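Local coordinates for protein putative adhesin (PDB 3LJY) that is of unproven function but probably serves as a cell-surface adhesin, with a chain coiled largely into a beta-solenoid, at residues K166-E171 with G186-Q191; E24-G29 with V64-F69; L134-S139 with G160-K165. One frame throughout, in Å; residues are numbered along the deposited sequence. Where two conformers were deposited one is given.

Contact 1 (K166-E171 with G186-Q191); sequences KGNAKE and GLAVPQ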
ATOM      1  N   LYS A 166      -5.472  13.134  -1.457  1.00 48.02           N
ATOM      2  CA  LYS A 166      -5.766  14.096  -2.482  1.00 50.66           C
ATOM      3  C   LYS A 166      -5.470  13.595  -3.890  1.00 47.34           C
ATOM      4  O   LYS A 166      -4.759  12.633  -4.080  1.00 44.45           O
ATOM      5  CB  LYS A 166      -5.041  15.426  -2.191  1.00 50.67           C
ATOM      6  CG  LYS A 166      -3.734  15.633  -2.873  1.00 57.07           C
ATOM      7  CD  LYS A 166      -3.116  17.026  -2.528  1.00 57.39           C
ATOM      8  CE  LYS A 166      -1.641  17.062  -2.907  1.00 62.24           C
ATOM      9  NZ  LYS A 166      -0.858  18.276  -2.415  1.00 66.29           N
ATOM     10  N   GLY A 167      -6.031  14.290  -4.870  1.00 46.88           N
ATOM     11  CA  GLY A 167      -5.767  13.998  -6.274  1.00 45.99           C
ATOM     12  C   GLY A 167      -6.990  13.735  -7.126  1.00 44.65           C
ATOM     13  O   GLY A 167      -8.105  14.162  -6.803  1.00 45.80           O
ATOM     14  N   ASN A 168      -6.759  13.047  -8.240  1.00 44.02           N
ATOM     15  CA  ASN A 168      -7.804  12.721  -9.201  1.00 43.67           C
ATOM     16  C   ASN A 168      -7.636  11.288  -9.696  1.00 43.87           C
ATOM     17  O   ASN A 168      -6.526  10.826  -9.875  1.00 42.75           O
ATOM     18  CB  ASN A 168      -7.759  13.642 -10.434  1.00 44.62           C
ATOM     19  CG  ASN A 168      -7.914  15.118 -10.094  1.00 45.15           C
ATOM     20  OD1 ASN A 168      -9.032  15.649  -9.976  1.00 46.03           O
ATOM     21  ND2 ASN A 168      -6.788  15.793  -9.954  1.00 43.19           N
ATOM     22  N   ALA A 169      -8.755  10.596  -9.913  1.00 44.31           N
ATOM     23  CA  ALA A 169      -8.781   9.321 -10.669  1.00 45.57           C
ATOM     24  C   ALA A 169      -9.967   9.359 -11.594  1.00 45.41           C
ATOM     25  O   ALA A 169     -11.062   9.578 -11.132  1.00 48.76           O
ATOM     26  CB  ALA A 169      -8.890   8.077  -9.720  1.00 40.99           C
ATOM     27  N   LYS A 170      -9.785   9.118 -12.883  1.00 46.53           N
ATOM     28  CA  LYS A 170     -10.917   9.190 -13.817  1.00 47.75           C
ATOM     29  C   LYS A 170     -12.066   8.194 -13.517  1.00 46.96           C
ATOM     30  O   LYS A 170     -13.245   8.509 -13.722  1.00 46.42           O
ATOM     31  CB  LYS A 170     -10.438   8.966 -15.241  1.00 46.35           C
ATOM     32  CG  LYS A 170      -9.722  10.107 -15.810  1.00 49.92           C
ATOM     33  CD  LYS A 170      -9.270   9.803 -17.217  1.00 52.94           C
ATOM     34  CE  LYS A 170      -8.060  10.667 -17.583  1.00 56.94           C
ATOM     35  NZ  LYS A 170      -8.284  12.132 -17.329  1.00 59.75           N
ATOM     36  N   GLU A 171     -11.703   6.993 -13.085  1.00 46.30           N
ATOM     37  CA  GLU A 171     -12.664   5.959 -12.714  1.00 47.75           C
ATOM     38  C   GLU A 171     -12.207   5.288 -11.438  1.00 45.31           C
ATOM     39  O   GLU A 171     -11.023   5.250 -11.161  1.00 43.02           O
ATOM     40  CB  GLU A 171     -12.776   4.890 -13.790  1.00 48.88           C
ATOM     41  CG  GLU A 171     -13.163   5.406 -15.128  1.00 54.13           C
ATOM     42  CD  GLU A 171     -13.578   4.309 -16.086  1.00 59.65           C
ATOM     43  OE1 GLU A 171     -13.342   3.102 -15.808  1.00 64.41           O
ATOM     44  OE2 GLU A 171     -14.165   4.671 -17.125  1.00 67.05           O
ATOM     45  N   GLY A 186     -10.748  13.220  -0.299  1.00 46.73           N
ATOM     46  CA  GLY A 186      -9.886  14.098  -1.085  1.00 46.70           C
ATOM     47  C   GLY A 186      -9.535  13.618  -2.495  1.00 47.79           C
ATOM     48  O   GLY A 186      -8.958  14.376  -3.302  1.00 48.35           O
ATOM     49  N   LEU A 187      -9.853  12.368  -2.817  1.00 47.39           N
ATOM     50  CA  LEU A 187      -9.710  11.878  -4.192  1.00 46.44           C
ATOM     51  C   LEU A 187     -11.002  12.064  -5.004  1.00 46.63           C
ATOM     52  O   LEU A 187     -12.002  11.357  -4.821  1.00 47.37           O
ATOM     53  CB  LEU A 187      -9.310  10.409  -4.192  1.00 47.00           C
ATOM     54  CG  LEU A 187      -8.957   9.758  -5.538  1.00 46.03           C
ATOM     55  CD1 LEU A 187      -7.703  10.323  -6.077  1.00 41.98           C
ATOM     56  CD2 LEU A 187      -8.870   8.264  -5.394  1.00 41.36           C
ATOM     57  N   ALA A 188     -10.934  12.987  -5.954  1.00 46.07           N
ATOM     58  CA  ALA A 188     -12.027  13.325  -6.841  1.00 45.19           C
ATOM     59  C   ALA A 188     -12.116  12.285  -7.929  1.00 45.22           C
ATOM     60  O   ALA A 188     -11.193  12.132  -8.711  1.00 45.25           O
ATOM     61  CB  ALA A 188     -11.755  14.723  -7.444  1.00 44.47           C
ATOM     62  N   VAL A 189     -13.238  11.565  -7.989  1.00 47.41           N
ATOM     63  CA  VAL A 189     -13.454  10.538  -9.023  1.00 45.58           C
ATOM     64  C   VAL A 189     -14.721  10.795  -9.789  1.00 45.44           C
ATOM     65  O   VAL A 189     -15.790  10.685  -9.236  1.00 48.07           O
ATOM     66  CB  VAL A 189     -13.539   9.132  -8.396  1.00 45.62           C
ATOM     67  CG1 VAL A 189     -13.800   8.080  -9.512  1.00 44.44           C
ATOM     68  CG2 VAL A 189     -12.277   8.816  -7.567  1.00 39.31           C
ATOM     69  N   PRO A 190     -14.633  11.125 -11.083  1.00 45.71           N
ATOM     70  CA  PRO A 190     -15.881  11.284 -11.859  1.00 44.32           C
ATOM     71  C   PRO A 190     -16.816  10.063 -11.924  1.00 45.24           C
ATOM     72  O   PRO A 190     -18.019  10.194 -11.708  1.00 45.83           O
ATOM     73  CB  PRO A 190     -15.376  11.659 -13.246  1.00 44.87           C
ATOM     74  CG  PRO A 190     -13.980  12.295 -12.985  1.00 42.71           C
ATOM     75  CD  PRO A 190     -13.437  11.453 -11.886  1.00 44.94           C
ATOM     76  N   GLN A 191     -16.285   8.894 -12.248  1.00 45.41           N
ATOM     77  CA  GLN A 191     -17.105   7.682 -12.383  1.00 45.56           C
ATOM     78  C   GLN A 191     -16.737   6.679 -11.295  1.00 44.45           C
ATOM     79  O   GLN A 191     -15.745   5.941 -11.421  1.00 43.47           O
ATOM     80  CB  GLN A 191     -16.907   7.030 -13.766  1.00 46.12           C
ATOM     81  CG  GLN A 191     -17.088   7.958 -14.966  1.00 48.43           C
ATOM     82  CD  GLN A 191     -18.441   8.599 -15.001  1.00 50.70           C
ATOM     83  OE1 GLN A 191     -19.451   7.968 -14.665  1.00 52.20           O
ATOM     84  NE2 GLN A 191     -18.479   9.862 -15.377  1.00 51.56           N
TER
HETATM   85  O   HOH W   1     -11.044  13.625 -10.945  1.00 46.97           O
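Leu-187 reaches Gly-167 and Asn-168 because its CG stands anti to its own backbone N (chi1 -173°), and this together with chi2 68° brings CD1 over the neighbouring chain. There CD1 lies 3.6 Å from Gly-167 C and equally near the N of Asn-168. The CG of Asn-168 takes another course, anti to the carbonyl carbon (chi1 -59°). This sets OD1 beside the methyl of Ala-188, on the face away from Leu-187. The two segments run parallel. Ala-188 N donates to Gly-167 O at 3.2 Å. Ala-169 N donates to Ala-188 O at 3.1 Å. A water adds a second grip on Ala-188 O: it donates to this oxygen at 2.7 Å and also to Asn-168 OD1. Asn-168 ND2 is held by Glu-148 OE1, so both ends of the amide have partners. Val-189 spreads its two methyls about Ala-169 O, with CG2 also 4.1 Å from Ala-169 CB. At Pro-190 the chain turns, and the proline ring has no N-H to give. Its CD instead rests against Ala-169 O at 3.1 Å. A weak bond from Gln-191 N to Lys-170 O, 3.4 Å long, resumes the pairing after the corner. The Gln-191 side chain bends away, and its NE2 bonds Asp-208 OD2. Successive coils of the beta-solenoid meet here at a corner. On its other side, segment 166-171 bonds through its backbone to Leu-147, Ala-149 and Asp-150 of the preceding coil. Inside, Leu-187 and Val-189 pack on Tyr-174 of strand 172-176, while Ala-169 and Leu-187 touch Ile-152 of strand 151-156.

Contact 2 (E24-G29 with V64-F69); sequences EIKVDG and VLTIAF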
ATOM      1  N   GLU A  24       9.510  -5.332  -9.028  1.00 47.09           N
ATOM      2  CA  GLU A  24       8.630  -5.920  -8.069  1.00 49.07           C
ATOM      3  C   GLU A  24       9.393  -6.136  -6.767  1.00 47.16           C
ATOM      4  O   GLU A  24      10.600  -6.404  -6.751  1.00 45.62           O
ATOM      5  CB  GLU A  24       8.003  -7.195  -8.667  1.00 50.40           C
ATOM      6  CG  GLU A  24       7.203  -7.999  -7.678  1.00 56.33           C
ATOM      7  CD  GLU A  24       6.200  -8.963  -8.298  1.00 57.33           C
ATOM      8  OE1 GLU A  24       6.228  -9.197  -9.550  1.00 57.75           O
ATOM      9  OE2 GLU A  24       5.377  -9.477  -7.475  1.00 65.97           O
ATOM     10  N   ILE A  25       8.685  -5.938  -5.662  1.00 48.79           N
ATOM     11  CA  ILE A  25       9.249  -6.087  -4.308  1.00 49.09           C
ATOM     12  C   ILE A  25       8.399  -7.000  -3.428  1.00 47.80           C
ATOM     13  O   ILE A  25       7.193  -6.935  -3.468  1.00 47.47           O
ATOM     14  CB  ILE A  25       9.417  -4.721  -3.654  1.00 48.53           C
ATOM     15  CG1 ILE A  25      10.386  -3.885  -4.501  1.00 50.32           C
ATOM     16  CG2 ILE A  25       9.896  -4.877  -2.255  1.00 49.21           C
ATOM     17  CD1 ILE A  25      11.117  -2.786  -3.750  1.00 48.45           C
ATOM     18  N   LYS A  26       9.044  -7.887  -2.681  1.00 50.13           N
ATOM     19  CA  LYS A  26       8.361  -8.693  -1.649  1.00 52.52           C
ATOM     20  C   LYS A  26       9.023  -8.435  -0.319  1.00 51.66           C
ATOM     21  O   LYS A  26      10.211  -8.654  -0.185  1.00 51.88           O
ATOM     22  CB  LYS A  26       8.385 -10.176  -2.006  1.00 53.26           C
ATOM     23  CG  LYS A  26       7.304 -10.489  -3.052  1.00 56.57           C
ATOM     24  CD  LYS A  26       7.530 -11.789  -3.835  1.00 58.99           C
ATOM     25  CE  LYS A  26       6.494 -11.928  -4.972  1.00 60.19           C
ATOM     26  NZ  LYS A  26       6.926 -12.882  -6.055  1.00 63.21           N
ATOM     27  N   VAL A  27       8.269  -7.891   0.635  1.00 51.86           N
ATOM     28  CA  VAL A  27       8.794  -7.617   1.978  1.00 51.60           C
ATOM     29  C   VAL A  27       7.928  -8.221   3.090  1.00 52.18           C
ATOM     30  O   VAL A  27       6.687  -8.124   3.108  1.00 50.17           O
ATOM     31  CB  VAL A  27       9.043  -6.110   2.231  1.00 50.66           C
ATOM     32  CG1 VAL A  27       7.793  -5.303   2.246  1.00 48.12           C
ATOM     33  CG2 VAL A  27       9.779  -5.953   3.538  1.00 56.67           C
ATOM     34  N   ASP A  28       8.621  -8.859   4.015  1.00 53.99           N
ATOM     35  CA  ASP A  28       8.028  -9.579   5.127  1.00 57.23           C
ATOM     36  C   ASP A  28       8.841  -9.211   6.366  1.00 57.49           C
ATOM     37  O   ASP A  28       9.955  -8.775   6.250  1.00 63.34           O
ATOM     38  CB  ASP A  28       8.200 -11.066   4.841  1.00 57.49           C
ATOM     39  CG  ASP A  28       7.079 -11.903   5.358  1.00 61.64           C
ATOM     40  OD1 ASP A  28       6.307 -11.425   6.213  1.00 64.82           O
ATOM     41  OD2 ASP A  28       6.982 -13.069   4.903  1.00 66.74           O
ATOM     42  N   GLY A  29       8.308  -9.369   7.552  1.00 57.58           N
ATOM     43  CA  GLY A  29       9.054  -9.086   8.768  1.00 55.17           C
ATOM     44  C   GLY A  29       8.978  -7.646   9.180  1.00 54.14           C
ATOM     45  O   GLY A  29       8.450  -6.827   8.429  1.00 57.07           O
ATOM     46  N   VAL A  64      12.378  -9.522  -9.450  1.00 45.76           N
ATOM     47  CA  VAL A  64      11.759  -9.346  -8.143  1.00 43.85           C
ATOM     48  C   VAL A  64      12.824  -9.215  -7.042  1.00 44.13           C
ATOM     49  O   VAL A  64      13.640 -10.111  -6.880  1.00 44.23           O
ATOM     50  CB  VAL A  64      10.836 -10.529  -7.745  1.00 45.25           C
ATOM     51  CG1 VAL A  64      10.227 -10.281  -6.322  1.00 37.64           C
ATOM     52  CG2 VAL A  64       9.723 -10.828  -8.827  1.00 38.23           C
ATOM     53  N   LEU A  65      12.773  -8.139  -6.250  1.00 44.18           N
ATOM     54  CA  LEU A  65      13.629  -8.011  -5.054  1.00 44.33           C
ATOM     55  C   LEU A  65      13.014  -8.640  -3.780  1.00 45.79           C
ATOM     56  O   LEU A  65      11.905  -8.312  -3.404  1.00 45.73           O
ATOM     57  CB  LEU A  65      13.952  -6.531  -4.764  1.00 42.72           C
ATOM     58  CG  LEU A  65      14.818  -6.201  -3.551  1.00 42.97           C
ATOM     59  CD1 LEU A  65      16.232  -6.802  -3.672  1.00 41.85           C
ATOM     60  CD2 LEU A  65      14.887  -4.731  -3.300  1.00 41.83           C
ATOM     61  N   THR A  66      13.737  -9.559  -3.140  1.00 46.81           N
ATOM     62  CA  THR A  66      13.420 -10.042  -1.791  1.00 47.96           C
ATOM     63  C   THR A  66      14.651  -9.812  -0.868  1.00 49.47           C
ATOM     64  O   THR A  66      15.809 -10.002  -1.265  1.00 49.61           O
ATOM     65  CB  THR A  66      12.984 -11.551  -1.785  1.00 49.02           C
ATOM     66  OG1 THR A  66      13.922 -12.340  -2.510  1.00 52.41           O
ATOM     67  CG2 THR A  66      11.630 -11.760  -2.480  1.00 50.03           C
ATOM     68  N   ILE A  67      14.391  -9.324   0.340  1.00 50.64           N
ATOM     69  CA  ILE A  67      15.405  -9.171   1.368  1.00 51.12           C
ATOM     70  C   ILE A  67      14.910  -9.867   2.621  1.00 53.08           C
ATOM     71  O   ILE A  67      13.852  -9.536   3.158  1.00 55.30           O
ATOM     72  CB  ILE A  67      15.699  -7.686   1.683  1.00 50.21           C
ATOM     73  CG1 ILE A  67      16.085  -6.948   0.406  1.00 48.31           C
ATOM     74  CG2 ILE A  67      16.803  -7.560   2.712  1.00 47.01           C
ATOM     75  CD1 ILE A  67      16.234  -5.526   0.599  1.00 45.46           C
ATOM     76  N   ALA A  68      15.652 -10.860   3.077  1.00 54.36           N
ATOM     77  CA  ALA A  68      15.260 -11.586   4.275  1.00 55.13           C
ATOM     78  C   ALA A  68      16.489 -12.172   4.948  1.00 55.30           C
ATOM     79  O   ALA A  68      17.584 -12.106   4.390  1.00 55.41           O
ATOM     80  CB  ALA A  68      14.241 -12.695   3.913  1.00 54.22           C
ATOM     81  N   PHE A  69      16.309 -12.716   6.149  1.00 56.62           N
ATOM     82  CA  PHE A  69      17.398 -13.397   6.862  1.00 56.70           C
ATOM     83  C   PHE A  69      17.606 -14.841   6.386  1.00 58.06           C
ATOM     84  O   PHE A  69      16.649 -15.523   6.076  1.00 58.34           O
ATOM     85  CB  PHE A  69      17.144 -13.407   8.364  1.00 55.92           C
ATOM     86  CG  PHE A  69      17.407 -12.101   9.041  1.00 53.96           C
ATOM     87  CD1 PHE A  69      18.639 -11.479   8.929  1.00 52.72           C
ATOM     88  CD2 PHE A  69      16.439 -11.521   9.838  1.00 53.70           C
ATOM     89  CE1 PHE A  69      18.896 -10.293   9.566  1.00 51.71           C
ATOM     90  CE2 PHE A  69      16.689 -10.329  10.484  1.00 54.68           C
ATOM     91  CZ  PHE A  69      17.929  -9.713  10.351  1.00 52.39           C
TER
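Val-64 and Lys-26 meet on one face of a parallel strand pair, and Leu-65 lies on the other; these three have the most surface buried here. Val-64 and Glu-24 run alongside each other on the same face. The CG of Glu-24 is anti to its backbone N (chi1 172°), and the extended chain runs past Val-64 CG2, which sits 3.9 Å from OE1. Lys-26 comes across from two residues further on. Its CD approaches the other methyl, Val-64 CG1, at 4.0 Å, while its CB meets Thr-66 CG2 at 3.6 Å. The backbones beneath are joined by two bonds. Leu-65 N donates to Glu-24 O at 2.8 Å, and Lys-26 N donates to Leu-65 O at 3.0 Å. On the opposite face Leu-65 CD2 is 4.3 Å from Ile-25 CD1, and both residues pack on Phe-33 of strand 32-37. Strand 24-27 is also paired with strand 91-94, so it lies between two parallel neighbours. The chemistry is thus divided by face. Leucine and isoleucine enter the hydrophobic interior, whereas on the outer face the chains of Glu-24 and Lys-26 partly cover Val-64, which lets charged residues contribute apolar contact.

Contact 3 (L134-S139 with G160-K165); sequences LNVSGS and GSITIK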
ATOM      1  N   LEU A 134      -5.023  -1.300  -5.129  1.00 45.86           N
ATOM      2  CA  LEU A 134      -4.641  -1.434  -3.701  1.00 45.44           C
ATOM      3  C   LEU A 134      -5.483  -2.502  -3.049  1.00 43.86           C
ATOM      4  O   LEU A 134      -6.694  -2.456  -3.153  1.00 44.24           O
ATOM      5  CB  LEU A 134      -4.823  -0.107  -2.931  1.00 45.43           C
ATOM      6  CG  LEU A 134      -4.066   1.103  -3.473  1.00 43.79           C
ATOM      7  CD1 LEU A 134      -4.196   2.320  -2.586  1.00 43.50           C
ATOM      8  CD2 LEU A 134      -2.619   0.746  -3.676  1.00 44.01           C
ATOM      9  N   ASN A 135      -4.857  -3.435  -2.340  0.50 44.02           N
ATOM     10  CA  ASN A 135      -5.557  -4.594  -1.786  0.50 43.28           C
ATOM     11  C   ASN A 135      -5.126  -4.904  -0.315  0.50 45.33           C
ATOM     12  O   ASN A 135      -4.175  -5.669  -0.137  0.50 47.91           O
ATOM     13  CB  ASN A 135      -5.302  -5.835  -2.697  0.50 41.84           C
ATOM     14  CG  ASN A 135      -5.461  -5.543  -4.224  0.50 41.40           C
ATOM     15  OD1 ASN A 135      -4.501  -5.118  -4.930  0.50 38.43           O
ATOM     16  ND2 ASN A 135      -6.658  -5.811  -4.743  0.50 38.45           N
ATOM     17  N   VAL A 136      -5.812  -4.358   0.722  1.00 45.85           N
ATOM     18  CA  VAL A 136      -5.444  -4.588   2.133  1.00 46.22           C
ATOM     19  C   VAL A 136      -6.226  -5.724   2.733  1.00 45.01           C
ATOM     20  O   VAL A 136      -7.388  -5.883   2.470  1.00 46.20           O
ATOM     21  CB  VAL A 136      -5.641  -3.352   3.084  1.00 47.67           C
ATOM     22  CG1 VAL A 136      -5.056  -2.140   2.518  1.00 44.35           C
ATOM     23  CG2 VAL A 136      -7.110  -3.146   3.449  1.00 49.57           C
ATOM     24  N   SER A 137      -5.588  -6.523   3.561  1.00 45.54           N
ATOM     25  CA  SER A 137      -6.301  -7.509   4.385  1.00 43.60           C
ATOM     26  C   SER A 137      -5.572  -7.685   5.706  1.00 43.89           C
ATOM     27  O   SER A 137      -4.603  -6.976   5.989  1.00 43.92           O
ATOM     28  CB  SER A 137      -6.407  -8.811   3.632  1.00 43.45           C
ATOM     29  OG  SER A 137      -5.223  -9.563   3.688  1.00 43.30           O
ATOM     30  N   GLY A 138      -5.978  -8.638   6.522  1.00 46.97           N
ATOM     31  CA  GLY A 138      -5.350  -8.790   7.848  1.00 47.37           C
ATOM     32  C   GLY A 138      -5.593  -7.456   8.511  1.00 48.11           C
ATOM     33  O   GLY A 138      -6.652  -6.876   8.319  1.00 49.75           O
ATOM     34  N   SER A 139      -4.648  -6.897   9.230  1.00 47.23           N
ATOM     35  CA  SER A 139      -4.977  -5.593   9.807  1.00 49.63           C
ATOM     36  C   SER A 139      -4.147  -4.427   9.211  1.00 49.36           C
ATOM     37  O   SER A 139      -3.787  -3.463   9.909  1.00 49.42           O
ATOM     38  CB  SER A 139      -4.954  -5.714  11.312  1.00 51.86           C
ATOM     39  OG  SER A 139      -6.130  -6.418  11.691  1.00 60.89           O
ATOM     40  N   GLY A 160      -8.382  -3.266   8.335  1.00 57.14           N
ATOM     41  CA  GLY A 160      -7.558  -2.094   8.088  1.00 56.71           C
ATOM     42  C   GLY A 160      -8.210  -1.038   7.225  1.00 55.11           C
ATOM     43  O   GLY A 160      -9.412  -1.039   7.031  1.00 54.66           O
ATOM     44  N   SER A 161      -7.373  -0.155   6.704  1.00 54.03           N
ATOM     45  CA  SER A 161      -7.780   1.146   6.232  1.00 51.67           C
ATOM     46  C   SER A 161      -6.939   1.518   5.021  1.00 49.32           C
ATOM     47  O   SER A 161      -5.754   1.216   4.970  1.00 49.18           O
ATOM     48  CB  SER A 161      -7.496   2.117   7.386  1.00 52.37           C
ATOM     49  OG  SER A 161      -8.070   3.398   7.266  1.00 59.16           O
ATOM     50  N   ILE A 162      -7.561   2.137   4.029  1.00 47.18           N
ATOM     51  CA  ILE A 162      -6.851   2.809   2.979  1.00 45.60           C
ATOM     52  C   ILE A 162      -7.210   4.286   3.055  1.00 45.13           C
ATOM     53  O   ILE A 162      -8.392   4.616   3.011  1.00 45.38           O
ATOM     54  CB  ILE A 162      -7.202   2.228   1.574  1.00 46.86           C
ATOM     55  CG1 ILE A 162      -6.634   0.783   1.435  1.00 47.44           C
ATOM     56  CG2 ILE A 162      -6.670   3.112   0.496  1.00 43.77           C
ATOM     57  CD1 ILE A 162      -7.263  -0.082   0.319  1.00 45.14           C
ATOM     58  N   THR A 163      -6.194   5.175   3.167  1.00 44.77           N
ATOM     59  CA  THR A 163      -6.399   6.636   3.062  1.00 43.35           C
ATOM     60  C   THR A 163      -5.801   7.160   1.763  1.00 43.58           C
ATOM     61  O   THR A 163      -4.691   6.813   1.437  1.00 46.63           O
ATOM     62  CB  THR A 163      -5.776   7.375   4.252  1.00 41.49           C
ATOM     63  OG1 THR A 163      -6.374   6.920   5.463  1.00 42.53           O
ATOM     64  CG2 THR A 163      -5.963   8.886   4.128  1.00 40.80           C
ATOM     65  N   ILE A 164      -6.553   7.936   0.996  1.00 44.59           N
ATOM     66  CA  ILE A 164      -6.016   8.649  -0.160  1.00 45.02           C
ATOM     67  C   ILE A 164      -6.401  10.109   0.032  1.00 46.58           C
ATOM     68  O   ILE A 164      -7.598  10.449   0.011  1.00 44.82           O
ATOM     69  CB  ILE A 164      -6.538   8.162  -1.549  1.00 45.44           C
ATOM     70  CG1 ILE A 164      -6.420   6.639  -1.703  1.00 44.89           C
ATOM     71  CG2 ILE A 164      -5.754   8.872  -2.685  1.00 41.97           C
ATOM     72  CD1 ILE A 164      -7.067   6.101  -2.975  1.00 44.03           C
ATOM     73  N   LYS A 165      -5.375  10.948   0.230  1.00 46.34           N
ATOM     74  CA  LYS A 165      -5.546  12.265   0.801  1.00 46.07           C
ATOM     75  C   LYS A 165      -5.931  13.304  -0.225  1.00 47.07           C
ATOM     76  O   LYS A 165      -6.604  14.274   0.109  1.00 48.08           O
ATOM     77  CB  LYS A 165      -4.261  12.701   1.465  1.00 45.43           C
ATOM     78  CG  LYS A 165      -3.965  11.958   2.720  1.00 47.60           C
ATOM     79  CD  LYS A 165      -2.702  12.518   3.401  1.00 45.79           C
ATOM     80  CE  LYS A 165      -2.304  11.655   4.610  1.00 46.19           C
ATOM     81  NZ  LYS A 165      -0.984  12.028   5.188  1.00 47.58           N
TER
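Leu-134, Val-136 and Ile-162 lie on strands that run at 148° to each other and whose axes come within 8.1 Å. No hydrogen bond joins the two segments. The backbones draw together at one end, where Ser-139 and Gly-160 have their CA atoms 4.7 Å apart. Gly-138 allows the turn there with a positive phi of 59°. At Gly-160 the missing side chain matters, since a CB would point at segment 134-139 and lie tight against Ser-139 C. Further along, the gap is filled by side chains. The two strands belong to facing sheets of a beta-solenoid, consistent with membership of a pectate-lyase-like clan: strand 131-136 in one, strand 161-164 in the other, with apolar residues between them. Ile-162 is the central piece. Its CG1 is anti to the carbonyl carbon (chi1 -69°), which carries the longer branch toward Val-136. CG1 lies 3.5 Å from Val-136 CG1, and CD1 continues past the same methyl to reach Leu-134 CB at 4.1 Å. The other branch, CG2, meets Leu-134 CD1 at 4.0 Å. Met-142 of strand 141-144 packs on Leu-134 and Val-136, and Ile-156 of strand 151-156 touches Val-136 and Ile-162.

How the contacts relate
All three contacts are partly buried. Contact 3 lies nearest the centre of the chain and has no exposed touching residue; contact 2 has one and contact 1 four. In contact 3 the side-chain contacts are apolar and no hydrogen bond crosses between the facing sheets. Contacts 1 and 2, on opposite sides of the centre, join neighbouring strands through parallel backbone bonds. Contact 1 sits at a corner, where water, glycine and proline enter the pairing. Contact 2 is held by two backbone bonds before its strands part, with charged residues outside. Strands 24-27 and 131-136 share a sheet. Contacts 1 and 3 touch: Leu-187 CD2 packs on Ile-164 CD1 at 3.7 Å, and strand 161-164 is followed in the chain by strand 167-169.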